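Local coordinates for unique short US2 glycoprotein (Human herpesvirus 5, PDB 1IM3) that redirects newly made MHC class I heavy chains to the cytosol for proteasomal destruction, its lumenal immunoglobulin-like domain binding the class I molecule, at residues Phe30-Lys35 / Leu60-Arg65; Phe3-Asn8 / Ile87-Val92; Gly15-Arg20 / Arg65-Met70. All coordinates share one frame; numbering follows the deposited sequence.

Contact 1 of 3, residues Phe30-Lys35 / Leu60-Arg65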
loop_
_atom_site.group_PDB
_atom_site.type_symbol
_atom_site.label_atom_id
_atom_site.label_comp_id
_atom_site.label_asym_id
_atom_site.label_seq_id
_atom_site.Cartn_x
_atom_site.Cartn_y
_atom_site.Cartn_z
ATOM N N PHE D 30 19.266 11.847 -3.816
ATOM C CA PHE D 30 18.960 11.165 -5.071
ATOM C C PHE D 30 18.465 9.727 -4.884
ATOM O O PHE D 30 18.583 9.142 -3.810
ATOM C CB PHE D 30 20.214 11.075 -5.937
ATOM C CG PHE D 30 21.149 9.967 -5.503
ATOM C CD1 PHE D 30 21.935 10.112 -4.354
ATOM C CD2 PHE D 30 21.145 8.727 -6.164
ATOM C CE1 PHE D 30 22.701 9.047 -3.854
ATOM C CE2 PHE D 30 21.904 7.634 -5.684
ATOM C CZ PHE D 30 22.688 7.791 -4.520
ATOM N N VAL D 31 17.922 9.174 -5.966
ATOM C CA VAL D 31 17.476 7.794 -6.021
ATOM C C VAL D 31 17.953 7.309 -7.384
ATOM O O VAL D 31 17.685 7.943 -8.400
ATOM C CB VAL D 31 15.946 7.631 -5.969
ATOM C CG1 VAL D 31 15.603 6.150 -5.999
ATOM C CG2 VAL D 31 15.383 8.274 -4.698
ATOM N N PHE D 32 18.695 6.205 -7.397
ATOM C CA PHE D 32 19.207 5.627 -8.654
ATOM C C PHE D 32 18.324 4.403 -8.871
ATOM O O PHE D 32 18.419 3.434 -8.125
ATOM C CB PHE D 32 20.666 5.197 -8.488
ATOM C CG PHE D 32 21.322 4.732 -9.758
ATOM C CD1 PHE D 32 21.662 5.634 -10.763
ATOM C CD2 PHE D 32 21.633 3.386 -9.943
ATOM C CE1 PHE D 32 22.303 5.207 -11.926
ATOM C CE2 PHE D 32 22.277 2.955 -11.114
ATOM C CZ PHE D 32 22.609 3.879 -12.096
ATOM N N ASP D 33 17.477 4.439 -9.890
ATOM C CA ASP D 33 16.524 3.349 -10.108
ATOM C C ASP D 33 16.638 2.733 -11.516
ATOM O O ASP D 33 15.824 3.003 -12.387
ATOM C CB ASP D 33 15.120 3.930 -9.861
ATOM C CG ASP D 33 14.017 2.879 -9.879
ATOM O OD1 ASP D 33 14.312 1.669 -10.011
ATOM O OD2 ASP D 33 12.839 3.271 -9.758
ATOM N N PRO D 34 17.652 1.890 -11.740
ATOM C CA PRO D 34 17.872 1.256 -13.048
ATOM C C PRO D 34 16.954 0.081 -13.378
ATOM O O PRO D 34 16.682 -0.768 -12.537
ATOM C CB PRO D 34 19.343 0.850 -12.988
ATOM C CG PRO D 34 19.502 0.450 -11.567
ATOM C CD PRO D 34 18.734 1.546 -10.806
ATOM N N LYS D 35 16.465 0.055 -14.610
ATOM C CA LYS D 35 15.583 -1.027 -15.056
ATOM C C LYS D 35 16.089 -1.655 -16.344
ATOM O O LYS D 35 16.681 -0.974 -17.181
ATOM C CB LYS D 35 14.158 -0.536 -15.339
ATOM C CG LYS D 35 13.254 -0.211 -14.147
ATOM C CD LYS D 35 13.354 1.259 -13.737
ATOM C CE LYS D 35 12.157 1.749 -12.900
ATOM N NZ LYS D 35 11.954 1.098 -11.567
ATOM N N LEU D 60 26.092 13.247 -9.559
ATOM C CA LEU D 60 25.681 11.857 -9.398
ATOM C C LEU D 60 26.311 11.136 -10.584
ATOM O O LEU D 60 26.073 11.480 -11.754
ATOM C CB LEU D 60 24.152 11.748 -9.414
ATOM C CG LEU D 60 23.417 10.433 -9.113
ATOM C CD1 LEU D 60 23.210 9.712 -10.383
ATOM C CD2 LEU D 60 24.174 9.564 -8.097
ATOM N N LYS D 61 27.151 10.160 -10.287
ATOM C CA LYS D 61 27.806 9.407 -11.340
ATOM C C LYS D 61 27.671 7.909 -11.115
ATOM O O LYS D 61 27.638 7.419 -9.972
ATOM C CB LYS D 61 29.288 9.771 -11.399
ATOM C CG LYS D 61 29.548 11.215 -11.784
ATOM C CD LYS D 61 31.019 11.547 -11.643
ATOM C CE LYS D 61 31.336 12.931 -12.194
ATOM N NZ LYS D 61 32.803 13.186 -12.163
ATOM N N TRP D 62 27.595 7.169 -12.213
ATOM C CA TRP D 62 27.493 5.736 -12.097
ATOM C C TRP D 62 28.503 5.069 -13.004
ATOM O O TRP D 62 28.892 5.618 -14.032
ATOM C CB TRP D 62 26.069 5.266 -12.396
ATOM C CG TRP D 62 25.534 5.607 -13.730
ATOM C CD1 TRP D 62 25.479 4.785 -14.813
ATOM C CD2 TRP D 62 24.858 6.823 -14.120
ATOM N NE1 TRP D 62 24.806 5.400 -15.845
ATOM C CE2 TRP D 62 24.414 6.646 -15.448
ATOM C CE3 TRP D 62 24.576 8.027 -13.472
ATOM C CZ2 TRP D 62 23.699 7.637 -16.145
ATOM C CZ3 TRP D 62 23.864 9.011 -14.157
ATOM C CH2 TRP D 62 23.430 8.811 -15.482
ATOM N N ASN D 63 28.931 3.884 -12.595
ATOM C CA ASN D 63 29.922 3.102 -13.299
ATOM C C ASN D 63 29.589 1.632 -13.035
ATOM O O ASN D 63 30.348 0.897 -12.405
ATOM C CB ASN D 63 31.314 3.428 -12.766
ATOM C CG ASN D 63 32.416 2.719 -13.550
ATOM O OD1 ASN D 63 32.231 2.400 -14.723
ATOM N ND2 ASN D 63 33.565 2.483 -12.911
ATOM N N VAL D 64 28.426 1.230 -13.509
ATOM C CA VAL D 64 27.938 -0.127 -13.337
ATOM C C VAL D 64 28.846 -1.119 -14.050
ATOM O O VAL D 64 29.072 -1.005 -15.254
ATOM C CB VAL D 64 26.508 -0.245 -13.881
ATOM C CG1 VAL D 64 26.006 -1.683 -13.748
ATOM C CG2 VAL D 64 25.596 0.702 -13.116
ATOM N N ARG D 65 29.374 -2.084 -13.314
ATOM C CA ARG D 65 30.290 -3.052 -13.901
ATOM C C ARG D 65 29.850 -4.498 -13.656
ATOM O O ARG D 65 29.450 -4.867 -12.548
ATOM C CB ARG D 65 31.711 -2.817 -13.356
ATOM C CG ARG D 65 32.312 -1.456 -13.721
ATOM C CD ARG D 65 33.402 -1.025 -12.753
ATOM N NE ARG D 65 32.868 -0.516 -11.493
ATOM C CZ ARG D 65 33.618 -0.044 -10.503
ATOM N NH1 ARG D 65 34.941 -0.019 -10.632
ATOM N NH2 ARG D 65 33.047 0.403 -9.386
#

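Contact 2 of 3, residues Phe3-Asn8 / Ile87-Val92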
loop_
_atom_site.group_PDB
_atom_site.type_symbol
_atom_site.label_atom_id
_atom_site.label_comp_id
_atom_site.label_asym_id
_atom_site.label_seq_id
_atom_site.Cartn_x
_atom_site.Cartn_y
_atom_site.Cartn_z
ATOM N N PHE D 3 20.097 20.727 -13.035
ATOM C CA PHE D 3 20.918 19.560 -13.289
ATOM C C PHE D 3 21.038 19.360 -14.780
ATOM O O PHE D 3 20.138 19.722 -15.532
ATOM C CB PHE D 3 20.305 18.309 -12.637
ATOM C CG PHE D 3 19.015 17.872 -13.256
ATOM C CD1 PHE D 3 19.000 17.227 -14.494
ATOM C CD2 PHE D 3 17.805 18.145 -12.628
ATOM C CE1 PHE D 3 17.795 16.865 -15.099
ATOM C CE2 PHE D 3 16.592 17.786 -13.224
ATOM C CZ PHE D 3 16.587 17.148 -14.460
ATOM N N GLN D 4 22.158 18.810 -15.219
ATOM C CA GLN D 4 22.309 18.524 -16.631
ATOM C C GLN D 4 23.022 17.193 -16.803
ATOM O O GLN D 4 23.964 16.875 -16.078
ATOM C CB GLN D 4 23.061 19.648 -17.354
ATOM C CG GLN D 4 24.439 19.948 -16.810
ATOM C CD GLN D 4 25.290 20.804 -17.762
ATOM O OE1 GLN D 4 26.499 20.981 -17.544
ATOM N NE2 GLN D 4 24.658 21.336 -18.822
ATOM N N ILE D 5 22.543 16.418 -17.766
ATOM C CA ILE D 5 23.092 15.114 -18.081
ATOM C C ILE D 5 24.355 15.264 -18.905
ATOM O O ILE D 5 24.311 15.815 -20.001
ATOM C CB ILE D 5 22.076 14.305 -18.880
ATOM C CG1 ILE D 5 20.800 14.160 -18.056
ATOM C CG2 ILE D 5 22.658 12.962 -19.270
ATOM C CD1 ILE D 5 19.703 13.427 -18.784
ATOM N N GLU D 6 25.474 14.773 -18.385
ATOM C CA GLU D 6 26.728 14.869 -19.111
ATOM C C GLU D 6 26.927 13.667 -20.007
ATOM O O GLU D 6 27.225 13.801 -21.183
ATOM C CB GLU D 6 27.920 14.974 -18.154
ATOM C CG GLU D 6 27.934 16.205 -17.282
ATOM C CD GLU D 6 29.258 16.369 -16.554
ATOM O OE1 GLU D 6 29.812 15.359 -16.070
ATOM O OE2 GLU D 6 29.743 17.513 -16.464
ATOM N N ASP D 7 26.721 12.483 -19.474
ATOM C CA ASP D 7 26.955 11.311 -20.279
ATOM C C ASP D 7 25.994 10.224 -19.871
ATOM O O ASP D 7 25.345 10.316 -18.839
ATOM C CB ASP D 7 28.405 10.862 -20.074
ATOM C CG ASP D 7 28.825 9.773 -21.039
ATOM O OD1 ASP D 7 28.676 9.978 -22.274
ATOM O OD2 ASP D 7 29.315 8.719 -20.553
ATOM N N ASN D 8 25.959 9.173 -20.671
ATOM C CA ASN D 8 25.061 8.064 -20.449
ATOM C C ASN D 8 25.248 7.039 -21.551
ATOM O O ASN D 8 24.665 7.165 -22.611
ATOM C CB ASN D 8 23.628 8.568 -20.487
ATOM C CG ASN D 8 22.620 7.447 -20.554
ATOM O OD1 ASN D 8 22.797 6.407 -19.930
ATOM N ND2 ASN D 8 21.545 7.652 -21.306
ATOM N N ILE D 87 13.279 11.958 -13.703
ATOM C CA ILE D 87 13.675 12.016 -15.103
ATOM C C ILE D 87 14.046 10.607 -15.510
ATOM O O ILE D 87 14.618 9.864 -14.708
ATOM C CB ILE D 87 14.904 12.926 -15.356
ATOM C CG1 ILE D 87 16.127 12.382 -14.639
ATOM C CG2 ILE D 87 14.612 14.337 -14.890
ATOM C CD1 ILE D 87 17.369 13.158 -14.941
ATOM N N TRP D 88 13.691 10.241 -16.734
ATOM C CA TRP D 88 14.032 8.939 -17.255
ATOM C C TRP D 88 15.090 9.099 -18.337
ATOM O O TRP D 88 15.002 10.011 -19.156
ATOM C CB TRP D 88 12.808 8.266 -17.869
ATOM C CG TRP D 88 11.799 7.791 -16.879
ATOM C CD1 TRP D 88 10.870 8.548 -16.221
ATOM C CD2 TRP D 88 11.569 6.438 -16.481
ATOM N NE1 TRP D 88 10.071 7.747 -15.445
ATOM C CE2 TRP D 88 10.479 6.446 -15.587
ATOM C CE3 TRP D 88 12.178 5.213 -16.801
ATOM C CZ2 TRP D 88 9.969 5.275 -15.009
ATOM C CZ3 TRP D 88 11.667 4.045 -16.230
ATOM C CH2 TRP D 88 10.571 4.091 -15.340
ATOM N N LEU D 89 16.092 8.227 -18.321
ATOM C CA LEU D 89 17.113 8.215 -19.355
ATOM C C LEU D 89 16.952 6.862 -20.029
ATOM O O LEU D 89 16.438 5.931 -19.434
ATOM C CB LEU D 89 18.529 8.320 -18.764
ATOM C CG LEU D 89 19.055 9.698 -18.367
ATOM C CD1 LEU D 89 18.157 10.310 -17.327
ATOM C CD2 LEU D 89 20.457 9.564 -17.818
ATOM N N ARG D 90 17.379 6.757 -21.277
ATOM C CA ARG D 90 17.311 5.495 -21.992
ATOM C C ARG D 90 18.707 5.269 -22.586
ATOM O O ARG D 90 19.267 6.191 -23.147
ATOM C CB ARG D 90 16.226 5.598 -23.064
ATOM C CG ARG D 90 15.785 4.269 -23.651
ATOM C CD ARG D 90 14.402 4.382 -24.294
ATOM N NE ARG D 90 14.179 3.336 -25.294
ATOM C CZ ARG D 90 14.727 3.322 -26.512
ATOM N NH1 ARG D 90 15.539 4.300 -26.905
ATOM N NH2 ARG D 90 14.462 2.319 -27.343
ATOM N N CYS D 91 19.286 4.075 -22.422
ATOM C CA CYS D 91 20.615 3.778 -22.960
ATOM C C CYS D 91 20.557 2.486 -23.783
ATOM O O CYS D 91 20.101 1.455 -23.284
ATOM C CB CYS D 91 21.670 3.605 -21.836
ATOM S SG CYS D 91 23.310 3.253 -22.563
ATOM N N VAL D 92 21.012 2.554 -25.035
ATOM C CA VAL D 92 21.049 1.390 -25.913
ATOM C C VAL D 92 22.470 0.829 -25.890
ATOM O O VAL D 92 23.431 1.544 -26.175
ATOM C CB VAL D 92 20.706 1.767 -27.364
ATOM C CG1 VAL D 92 20.639 0.520 -28.222
ATOM C CG2 VAL D 92 19.384 2.513 -27.402
#

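Contact 3 of 3, residues Gly15-Arg20 / Arg65-Met70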
loop_
_atom_site.group_PDB
_atom_site.type_symbol
_atom_site.label_atom_id
_atom_site.label_comp_id
_atom_site.label_asym_id
_atom_site.label_seq_id
_atom_site.Cartn_x
_atom_site.Cartn_y
_atom_site.Cartn_z
ATOM N N GLY D 15 26.958 -11.509 -21.398
ATOM C CA GLY D 15 25.960 -11.602 -20.347
ATOM C C GLY D 15 26.088 -10.667 -19.164
ATOM O O GLY D 15 25.500 -10.915 -18.110
ATOM N N LYS D 16 26.853 -9.597 -19.331
ATOM C CA LYS D 16 27.039 -8.629 -18.271
ATOM C C LYS D 16 26.855 -7.202 -18.804
ATOM O O LYS D 16 27.220 -6.879 -19.934
ATOM C CB LYS D 16 28.422 -8.806 -17.640
ATOM C CG LYS D 16 28.587 -10.122 -16.886
ATOM C CD LYS D 16 29.939 -10.161 -16.208
ATOM C CE LYS D 16 30.096 -11.366 -15.301
ATOM N NZ LYS D 16 31.448 -11.349 -14.649
ATOM N N LEU D 17 26.259 -6.351 -17.981
ATOM C CA LEU D 17 26.033 -4.966 -18.348
ATOM C C LEU D 17 27.091 -4.050 -17.737
ATOM O O LEU D 17 27.529 -4.239 -16.599
ATOM C CB LEU D 17 24.642 -4.540 -17.879
ATOM C CG LEU D 17 24.246 -3.066 -17.956
ATOM C CD1 LEU D 17 24.172 -2.639 -19.412
ATOM C CD2 LEU D 17 22.904 -2.849 -17.282
ATOM N N PHE D 18 27.520 -3.073 -18.523
ATOM C CA PHE D 18 28.499 -2.075 -18.085
ATOM C C PHE D 18 27.843 -0.767 -18.496
ATOM O O PHE D 18 27.520 -0.586 -19.669
ATOM C CB PHE D 18 29.832 -2.232 -18.817
ATOM C CG PHE D 18 30.661 -3.378 -18.329
ATOM C CD1 PHE D 18 31.739 -3.161 -17.471
ATOM C CD2 PHE D 18 30.360 -4.679 -18.720
ATOM C CE1 PHE D 18 32.512 -4.235 -17.000
ATOM C CE2 PHE D 18 31.119 -5.756 -18.261
ATOM C CZ PHE D 18 32.199 -5.533 -17.398
ATOM N N ALA D 19 27.604 0.123 -17.539
ATOM C CA ALA D 19 26.961 1.389 -17.854
ATOM C C ALA D 19 27.608 2.500 -17.050
ATOM O O ALA D 19 27.806 2.379 -15.845
ATOM C CB ALA D 19 25.482 1.312 -17.543
ATOM N N ARG D 20 27.948 3.578 -17.746
ATOM C CA ARG D 20 28.591 4.714 -17.116
ATOM C C ARG D 20 27.829 5.970 -17.490
ATOM O O ARG D 20 27.367 6.115 -18.621
ATOM C CB ARG D 20 30.039 4.830 -17.587
ATOM C CG ARG D 20 30.808 5.944 -16.899
ATOM C CD ARG D 20 32.269 5.881 -17.277
ATOM N NE ARG D 20 32.810 4.552 -17.008
ATOM C CZ ARG D 20 34.010 4.136 -17.398
ATOM N NH1 ARG D 20 34.800 4.952 -18.082
ATOM N NH2 ARG D 20 34.420 2.908 -17.102
ATOM N N ARG D 65 29.374 -2.084 -13.314
ATOM C CA ARG D 65 30.290 -3.052 -13.901
ATOM C C ARG D 65 29.850 -4.498 -13.656
ATOM O O ARG D 65 29.450 -4.867 -12.548
ATOM C CB ARG D 65 31.711 -2.817 -13.356
ATOM C CG ARG D 65 32.312 -1.456 -13.721
ATOM C CD ARG D 65 33.402 -1.025 -12.753
ATOM N NE ARG D 65 32.868 -0.516 -11.493
ATOM C CZ ARG D 65 33.618 -0.044 -10.503
ATOM N NH1 ARG D 65 34.941 -0.019 -10.632
ATOM N NH2 ARG D 65 33.047 0.403 -9.386
ATOM N N ASN D 66 29.866 -5.271 -14.747
ATOM C CA ASN D 66 29.532 -6.701 -14.767
ATOM C C ASN D 66 28.183 -7.116 -14.250
ATOM O O ASN D 66 28.060 -8.106 -13.551
ATOM C CB ASN D 66 30.577 -7.474 -14.005
ATOM C CG ASN D 66 31.826 -7.622 -14.782
ATOM O OD1 ASN D 66 31.877 -8.391 -15.749
ATOM N ND2 ASN D 66 32.860 -6.870 -14.398
ATOM N N LEU D 67 27.168 -6.360 -14.605
ATOM C CA LEU D 67 25.845 -6.665 -14.136
ATOM C C LEU D 67 25.206 -7.710 -15.039
ATOM O O LEU D 67 24.988 -7.463 -16.224
ATOM C CB LEU D 67 25.011 -5.382 -14.102
ATOM C CG LEU D 67 23.622 -5.620 -13.542
ATOM C CD1 LEU D 67 23.723 -6.250 -12.148
ATOM C CD2 LEU D 67 22.886 -4.319 -13.494
ATOM N N ASP D 68 24.921 -8.878 -14.486
ATOM C CA ASP D 68 24.308 -9.925 -15.291
ATOM C C ASP D 68 22.937 -9.486 -15.764
ATOM O O ASP D 68 22.085 -9.124 -14.969
ATOM C CB ASP D 68 24.133 -11.236 -14.508
ATOM C CG ASP D 68 25.448 -11.910 -14.166
ATOM O OD1 ASP D 68 26.458 -11.695 -14.873
ATOM O OD2 ASP D 68 25.460 -12.683 -13.181
ATOM N N VAL D 69 22.733 -9.466 -17.065
ATOM C CA VAL D 69 21.417 -9.143 -17.558
ATOM C C VAL D 69 21.075 -10.306 -18.424
ATOM O O VAL D 69 21.925 -10.923 -19.059
ATOM C CB VAL D 69 21.350 -7.890 -18.432
ATOM C CG1 VAL D 69 21.582 -6.649 -17.574
ATOM C CG2 VAL D 69 22.337 -8.013 -19.588
ATOM N N MET D 70 19.814 -10.627 -18.431
ATOM C CA MET D 70 19.358 -11.718 -19.243
ATOM C C MET D 70 19.604 -11.440 -20.723
ATOM O O MET D 70 19.786 -10.290 -21.136
ATOM C CB MET D 70 17.881 -11.933 -18.997
ATOM C CG MET D 70 17.574 -12.367 -17.588
ATOM S SD MET D 70 15.817 -12.605 -17.443
ATOM C CE MET D 70 15.705 -14.341 -17.776
#

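Contact 1 of 3, residues Phe30-Lys35 / Leu60-Arg65
F32 pushes its ring tip into a hollow lined by L60, W62 and V64. The ring reaches W62 through CE1 and CZ. F32 CE1 lies 3.7 Å from W62 CG, over one face of the indole and toward its rim. The two side chains cross at about a right angle, with the F32 ring and the five-membered ring of W62 inclined at 47°. With chi1 at 59°, the W62 indole turns its face to F32; W62 CB also touches F32 CZ. V64 adds a looser contact at the ring's end, its CG2 4.5 Å from F32 CZ. At the other end of the contact the bump comes from L60. Its CD2 methyl sits over one face of the F30 ring, 3.9 Å from the ring centroid, in a CH-pi contact. L80 and L78 of strand 75-82 and V52 of strand 52-55 also pack against F32. The strand axes are 9.7 Å apart and cross at -29°, so side chains alone bridge the gap. This is the face-to-face packing of two sheets in a beta sandwich, here the hydrophobic core of the immunoglobulin-like domain.

Contact 2 of 3, residues Phe3-Asn8 / Ile87-Val92
N8 extends its amide across to the backbone of strand 85-91. Its CG is anti to the backbone N (chi1 168°), which carries the amide out between L89 and C91. N8 ND2 donates a hydrogen bond to R90 O at 3.3 Å. The bond is bent, with an N-H...O angle of 135°, and the donor stands well above the carbonyl plane. The other end of the amide faces C91, with N8 OD1 3.6 Å from C91 CB. N8 and L89 run past one another head to tail, with N8 ND2 4.0 Å from L89 CB.

The rest of the contact is apolar. I5 and L89 meet tip to tip, I5 CD1 lying 3.8 Å from L89 CD1. The CD1 methyl of I5 also touches L89 CG. Further along, F3 and I87 approach from facing strands. I87 CG1 lies between its backbone N and carbonyl carbon (chi1 63°), and its CD1 and CG2 both reach the F3 ring. The closest approach is F3 CZ to I87 CG2, 3.5 Å, at an oblique angle to the ring.

A classic beta bulge, E6 and D7 opposite S22, comes just before N8. C91 forms the disulfide with C10, which ties strand 85-91 covalently to strand 3-12. The axes of the two short strand segments come within 8.9 Å. Two outermost strands of opposing sheets thus close one side of the immunoglobulin-like beta sandwich.

Contact 3 of 3, residues Gly15-Arg20 / Arg65-Met70
L17 and L67 form the tight part of this contact, an antiparallel hydrogen-bonded pair. L67 N donates to L17 O at 2.9 Å in a nearly straight bond of 171°. The return bond from L17 N to L67 O is modelled very short. The two leucine side chains run alongside each other, L17 CB 3.9 Å from L67 CB. V69 crosses L17 on this inner side, with V69 CG1 3.7 Å from L17 CB. L45 packs on both leucines, while C10 touches L17. A G1 beta bulge sets N66 and L67 against L17 where the chain turns. Beyond it V69 N donates to G15 O at 3.3 Å.

The side that carries K16 and D68 is looser and polar, and D68 and N66 are exposed to solvent. The K16 chain runs extended beside D68, K16 CG lying 3.3 Å from D68 OD1. The charged ends stay apart, K16 NZ 5.0 Å from D68 OD1, so any attraction between them is probably modest. The position of the N66 amide oxygen, near K16, is doubtful.

With CG anti to the carbonyl carbon (chi1 -76°), F18 lays one ring face over the backbone at the corner, with N66 N 3.5 Å above the plane and over the ring centre. R65 CB also touches the ring, while its guanidinium turns away to a salt bridge with D51. The chemistry implies that backbone bonds set the register, L17, L67 and V69 pack the inner face, and the polar side chains add less certain links.

From the N terminus, strand 3-12 enters contact 2, whose partner 87-92 lies near the C terminus. Contact 2 therefore closes a loop around almost the whole chain. Contact 3 joins 15-20 to 65-70 within that loop, and contact 1 lies within contact 3, joining 30-35 to 60-65. The three are nested and none cross. Contacts 1 and 2 bridge the two sheets, whereas contact 3 pairs neighbouring strands within one sheet. R65 belongs to both contacts 1 and 3, which also join through a probable V64 N to A19 O hydrogen bond. W62 of contact 1 packs against L89 and N8 of contact 2. Contacts 2 and 3 lie on opposite sides of the chain's centre.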